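Long-range contacts in protein CbbY (Rhodobacter sphaeroides, PDB 4UAS), which selectively dephosphorylates xylulose-1,5-bisphosphate, a potent Rubisco inhibitor made by Rubisco itself, as a magnesium-dependent phosphatase of the HAD superfamily: residues 112-117 with 155-160; 171-176 with 187-192. One frame throughout, in Å; residues are numbered along the deposited sequence.

Interaction 1 (112-117 with 155-160). With PO4 (phosphate ion), chain C.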
loop_
_atom_site.group_PDB
_atom_site.type_symbol
_atom_site.label_atom_id
_atom_site.label_comp_id
_atom_site.label_asym_id
_atom_site.label_seq_id
_atom_site.Cartn_x
_atom_site.Cartn_y
_atom_site.Cartn_z
ATOM N N ALA A 112 1.054 12.717 0.543
ATOM C CA ALA A 112 1.026 11.795 1.657
ATOM C C ALA A 112 1.078 10.351 1.154
ATOM O O ALA A 112 0.534 10.051 0.060
ATOM C CB ALA A 112 -0.187 11.988 2.548
ATOM N N VAL A 113 1.573 9.470 1.973
ATOM C CA VAL A 113 1.309 8.042 1.913
ATOM C C VAL A 113 0.258 7.709 2.964
ATOM O O VAL A 113 0.305 8.214 4.068
ATOM C CB VAL A 113 2.606 7.240 2.204
ATOM C CG1 VAL A 113 2.395 5.889 2.786
ATOM C CG2 VAL A 113 3.402 7.207 0.893
ATOM N N ALA A 114 -0.684 6.843 2.575
ATOM C CA ALA A 114 -1.695 6.307 3.466
ATOM C C ALA A 114 -1.761 4.804 3.193
ATOM O O ALA A 114 -2.302 4.411 2.149
ATOM C CB ALA A 114 -3.032 6.975 3.258
ATOM N N THR A 115 -1.157 3.992 4.064
ATOM C CA THR A 115 -0.892 2.594 3.803
ATOM C C THR A 115 -1.114 1.738 5.014
ATOM O O THR A 115 -0.906 2.171 6.140
ATOM C CB THR A 115 0.586 2.429 3.276
ATOM O OG1 THR A 115 0.813 1.051 2.954
ATOM C CG2 THR A 115 1.547 2.881 4.239
ATOM N N THR A 116 -1.437 0.480 4.752
ATOM C CA THR A 116 -1.466 -0.578 5.742
ATOM C C THR A 116 -0.146 -1.247 5.952
ATOM O O THR A 116 -0.031 -2.021 6.944
ATOM C CB THR A 116 -2.508 -1.665 5.386
ATOM O OG1 THR A 116 -2.081 -2.402 4.240
ATOM C CG2 THR A 116 -3.890 -1.059 5.135
ATOM N N THR A 117 0.848 -0.981 5.127
ATOM C CA THR A 117 2.142 -1.635 5.263
ATOM C C THR A 117 2.938 -1.011 6.347
ATOM O O THR A 117 2.725 0.121 6.752
ATOM C CB THR A 117 2.908 -1.615 3.936
ATOM O OG1 THR A 117 3.790 -2.754 3.889
ATOM C CG2 THR A 117 3.683 -0.333 3.646
ATOM N N ASP A 155 -9.618 5.126 8.824
ATOM C CA ASP A 155 -8.826 5.834 9.830
ATOM C C ASP A 155 -7.441 6.262 9.353
ATOM O O ASP A 155 -7.000 7.338 9.744
ATOM C CB ASP A 155 -8.799 5.026 11.094
ATOM C CG ASP A 155 -10.200 5.046 11.816
ATOM O OD1 ASP A 155 -11.069 5.890 11.406
ATOM O OD2 ASP A 155 -10.368 4.316 12.788
ATOM N N ILE A 156 -6.733 5.475 8.553
ATOM C CA ILE A 156 -5.410 5.858 8.133
ATOM C C ILE A 156 -5.473 7.110 7.227
ATOM O O ILE A 156 -4.573 7.960 7.261
ATOM C CB ILE A 156 -4.694 4.690 7.425
ATOM C CG1 ILE A 156 -3.188 4.917 7.366
ATOM C CG2 ILE A 156 -5.314 4.332 6.095
ATOM C CD1 ILE A 156 -2.502 4.940 8.737
ATOM N N TYR A 157 -6.503 7.227 6.384
ATOM C CA TYR A 157 -6.712 8.416 5.589
ATOM C C TYR A 157 -7.083 9.614 6.415
ATOM O O TYR A 157 -6.640 10.734 6.166
ATOM C CB TYR A 157 -7.745 8.170 4.478
ATOM C CG TYR A 157 -7.219 7.429 3.255
ATOM C CD1 TYR A 157 -7.532 6.129 2.973
ATOM C CD2 TYR A 157 -6.414 8.106 2.357
ATOM C CE1 TYR A 157 -7.052 5.498 1.820
ATOM C CE2 TYR A 157 -5.936 7.510 1.221
ATOM C CZ TYR A 157 -6.228 6.201 0.953
ATOM O OH TYR A 157 -5.776 5.647 -0.203
ATOM N N ARG A 158 -7.935 9.411 7.428
ATOM C CA ARG A 158 -8.254 10.500 8.367
ATOM C C ARG A 158 -7.024 11.009 9.083
ATOM O O ARG A 158 -6.878 12.232 9.262
ATOM C CB ARG A 158 -9.311 10.030 9.347
ATOM C CG ARG A 158 -10.652 9.730 8.688
ATOM C CD ARG A 158 -11.676 9.144 9.629
ATOM N NE ARG A 158 -12.942 8.941 8.954
ATOM C CZ ARG A 158 -13.753 7.925 9.110
ATOM N NH1 ARG A 158 -13.468 6.893 9.921
ATOM N NH2 ARG A 158 -14.873 7.941 8.421
ATOM N N LEU A 159 -6.135 10.114 9.468
ATOM C CA LEU A 159 -4.862 10.522 10.099
ATOM C C LEU A 159 -4.066 11.374 9.129
ATOM O O LEU A 159 -3.596 12.465 9.458
ATOM C CB LEU A 159 -4.100 9.267 10.527
ATOM C CG LEU A 159 -2.642 9.485 10.906
ATOM C CD1 LEU A 159 -2.438 10.480 11.981
ATOM C CD2 LEU A 159 -1.943 8.165 11.136
ATOM N N ALA A 160 -3.869 10.878 7.890
ATOM C CA ALA A 160 -3.085 11.588 6.920
ATOM C C ALA A 160 -3.655 12.968 6.661
ATOM O O ALA A 160 -2.897 13.953 6.533
ATOM C CB ALA A 160 -3.022 10.776 5.634
HETATM P P PO4 C . -1.373 -0.853 1.063
HETATM O O1 PO4 C . -2.439 -0.319 2.106
HETATM O O2 PO4 C . -0.769 -2.187 1.668
HETATM O O3 PO4 C . -0.189 0.054 0.772
HETATM O O4 PO4 C . -2.065 -1.286 -0.274
#

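Interaction 2 (171-176 with 187-192). With MG (magnesium ion), chain D.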
loop_
_atom_site.group_PDB
_atom_site.type_symbol
_atom_site.label_atom_id
_atom_site.label_comp_id
_atom_site.label_asym_id
_atom_site.label_seq_id
_atom_site.Cartn_x
_atom_site.Cartn_y
_atom_site.Cartn_z
ATOM N N ALA A 171 -8.622 17.228 -1.794
ATOM C CA ALA A 171 -7.600 16.189 -1.914
ATOM C C ALA A 171 -8.129 15.070 -2.763
ATOM O O ALA A 171 -9.294 15.038 -3.140
ATOM C CB ALA A 171 -7.171 15.753 -0.540
ATOM N N VAL A 172 -7.250 14.110 -3.058
ATOM C CA VAL A 172 -7.613 12.962 -3.897
ATOM C C VAL A 172 -6.679 11.836 -3.441
ATOM O O VAL A 172 -5.541 12.061 -3.087
ATOM C CB VAL A 172 -7.489 13.278 -5.386
ATOM C CG1 VAL A 172 -6.066 13.632 -5.714
ATOM C CG2 VAL A 172 -8.069 12.197 -6.263
ATOM N N ALA A 173 -7.188 10.587 -3.538
ATOM C CA ALA A 173 -6.440 9.379 -3.263
ATOM C C ALA A 173 -6.235 8.552 -4.521
ATOM O O ALA A 173 -7.126 8.484 -5.372
ATOM C CB ALA A 173 -7.174 8.508 -2.247
ATOM N N LEU A 174 -5.077 7.907 -4.592
ATOM C CA LEU A 174 -4.776 6.880 -5.622
ATOM C C LEU A 174 -4.664 5.545 -4.928
ATOM O O LEU A 174 -3.967 5.377 -3.923
ATOM C CB LEU A 174 -3.486 7.149 -6.353
ATOM C CG LEU A 174 -3.538 8.123 -7.500
ATOM C CD1 LEU A 174 -3.993 9.455 -7.123
ATOM C CD2 LEU A 174 -2.231 8.145 -8.221
ATOM N N GLU A 175 -5.411 4.561 -5.450
ATOM C CA GLU A 175 -5.560 3.233 -4.854
ATOM C C GLU A 175 -5.567 2.166 -5.935
ATOM O O GLU A 175 -5.726 2.421 -7.118
ATOM C CB GLU A 175 -6.889 3.148 -4.075
ATOM C CG GLU A 175 -6.750 3.655 -2.641
ATOM C CD GLU A 175 -6.019 2.703 -1.731
ATOM O OE1 GLU A 175 -5.650 1.592 -2.221
ATOM O OE2 GLU A 175 -5.843 3.076 -0.549
ATOM N N ASP A 176 -5.405 0.885 -5.494
ATOM C CA ASP A 176 -5.414 -0.249 -6.350
ATOM C C ASP A 176 -6.393 -1.322 -5.949
ATOM O O ASP A 176 -6.535 -2.305 -6.697
ATOM C CB ASP A 176 -4.034 -0.908 -6.491
ATOM C CG ASP A 176 -3.693 -1.678 -5.224
ATOM O OD1 ASP A 176 -3.747 -1.022 -4.173
ATOM O OD2 ASP A 176 -3.358 -2.880 -5.244
ATOM N N ALA A 187 -13.233 8.443 4.136
ATOM C CA ALA A 187 -12.562 9.653 4.576
ATOM C C ALA A 187 -12.988 10.877 3.769
ATOM O O ALA A 187 -12.463 11.946 3.953
ATOM C CB ALA A 187 -11.053 9.445 4.533
ATOM N N GLY A 188 -13.973 10.715 2.884
ATOM C CA GLY A 188 -14.508 11.820 2.100
ATOM C C GLY A 188 -13.715 12.157 0.862
ATOM O O GLY A 188 -13.894 13.237 0.285
ATOM N N LEU A 189 -12.825 11.261 0.430
ATOM C CA LEU A 189 -11.922 11.549 -0.684
ATOM C C LEU A 189 -12.448 10.982 -1.985
ATOM O O LEU A 189 -12.889 9.840 -2.069
ATOM C CB LEU A 189 -10.553 10.866 -0.393
ATOM C CG LEU A 189 -9.773 11.510 0.745
ATOM C CD1 LEU A 189 -8.704 10.591 1.214
ATOM C CD2 LEU A 189 -9.188 12.821 0.303
ATOM N N ARG A 190 -12.298 11.779 -3.012
ATOM C CA ARG A 190 -12.300 11.237 -4.357
ATOM C C ARG A 190 -11.137 10.278 -4.524
ATOM O O ARG A 190 -10.066 10.456 -3.940
ATOM C CB ARG A 190 -12.267 12.331 -5.366
ATOM C CG ARG A 190 -13.674 13.111 -5.399
ATOM C CD ARG A 190 -13.867 14.115 -6.494
ATOM N NE ARG A 190 -12.688 14.992 -6.477
ATOM C CZ ARG A 190 -11.697 15.027 -7.371
ATOM N NH1 ARG A 190 -11.666 14.101 -8.329
ATOM N NH2 ARG A 190 -10.686 15.909 -7.228
ATOM N N CYS A 191 -11.347 9.244 -5.330
ATOM C CA CYS A 191 -10.368 8.161 -5.390
ATOM C C CYS A 191 -10.272 7.638 -6.847
ATOM O O CYS A 191 -11.271 7.325 -7.469
ATOM C CB CYS A 191 -10.792 7.037 -4.455
ATOM S SG CYS A 191 -9.613 5.661 -4.371
ATOM N N ILE A 192 -9.035 7.664 -7.330
ATOM C CA ILE A 192 -8.647 7.105 -8.643
ATOM C C ILE A 192 -8.066 5.725 -8.407
ATOM O O ILE A 192 -7.101 5.604 -7.668
ATOM C CB ILE A 192 -7.514 7.925 -9.228
ATOM C CG1 ILE A 192 -7.828 9.423 -9.183
ATOM C CG2 ILE A 192 -7.242 7.434 -10.641
ATOM C CD1 ILE A 192 -9.121 9.771 -9.858
HETATM MG MG MG D . -2.815 -1.248 -2.238
HETATM O O HOH W 1 -11.973 14.614 -2.629
HETATM O O HOH W 2 -10.576 17.135 -4.763
HETATM O O HOH W 3 -4.810 -0.759 -1.406
HETATM O O HOH W 4 -3.292 -3.182 -2.359
#

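Interaction 1 (112-117 with 155-160)
With CG anti to its carbonyl carbon (chi1 -79°), Tyr157 swings its ring alongside the strand, and the methyl of Ala114 settles over one face. This CH-pi contact places Ala114 CB 3.9 Å from the ring centroid, displaced toward the rim so that CE2 is the nearest ring atom. Ile156, its CG1 anti to the backbone N (chi1 -162°), lays that carbon 3.8 Å from the carbonyl O of Thr115, while Ala160 CB meets Ala112 CB at 4.4 Å. No hydrogen bond crosses; with alanine methyls at the interface, the axes of 155-160 and 112-114 approach to 8.3 Å and run nearly antiparallel. Such helix-on-sheet packing belongs to the Rossmann-like HAD core, whose strand ends carry the phosphate site. Here Thr115 OG1 donates to phosphate O3 at 2.6 Å and accepts from Thr117 N at 3.0 Å, closing an ST turn. A valine in place of Thr115 would probably leave that phosphate oxygen without its hydroxyl donor and the turn without its acceptor. Thr116 N points almost straight at phosphate O1 (2.9 Å, 170°), and its OG1 lies within reach of both O1 and O2. Val9 N, Asp10 N and Lys151 NZ grip the same anion.

Interaction 2 (171-176 with 187-192)
Ala173 is held to strand 190-193 through both of its backbone polar groups: its N donates to Arg190 O at 2.9 Å, and its O accepts from Ile192 N at 2.9 Å. Glu175 N then takes Ile192 O at 3.0 Å, the donor tilted 16° from the carbonyl plane. This alternation is the signature of parallel pairing, and the two strands, joined through helix 178-186, form a beta-alpha-beta unit. A Schellman motif with Gly188 at its C-prime position ends that helix before the chain enters the second strand.

At the N-terminal end of the pair, two waters link the strands. One molecule bridges Ala171 O and Arg190 N; a second joins the same carbonyl to Arg190 NH2, which also donates to Leu223 O. Side chains fill both faces of the pair. Leu189 CD2 meets Ala171 CB at 3.7 Å, and Cys191 SG, anti to its backbone N (chi1 -177°), lies 3.7 Å from Glu175 CB. On the face that carries Val172 and Ile192, Val172 CG2 touches Ile192 CG1.

At the C-terminal end the buried Glu175 carboxylate is shared out: OE2 has a salt bridge to Lys151 and Tyr157 OH as a further partner, while OE1 accepts from a magnesium-bound water at 2.6 Å. Asp176 binds the magnesium ion directly through OD1 at 2.2 Å, and its OD2 accepts from another coordinated water at 2.9 Å. Glu175 is thus a second-shell residue that orients a metal water, and Lys151 probably eases the repulsion between Glu175 OE1 and Asp8 OD1. The chemistry implies a division of work on this side of the metal site, Asp176 holding the ion and Glu175 a coordinated water, with Asp8 OD2 and the backbone O of Asp10 supplying the remaining protein ligands.

In the fold
Interactions 1 and 2 come in series along the chain, the first closing before the second opens, and their centres lie 11 Å apart. Both reach the one parallel sheet, in which strand 4-7 lies between strands 110-114 and 171-175. Helix 155-164, which directly precedes strand 171-175, spans the two: Tyr157 packs its CD2 against Leu189 CD1 at 3.6 Å, while its OH probably hydrogen-bonds Glu175 OE2 at 2.6 Å. The loops leaving the two strands supply complementary parts of one active site, phosphate-binding threonines from 112-117 and a magnesium ligand from 171-176, around Asp8, the probable nucleophile, which follows strand 4-7.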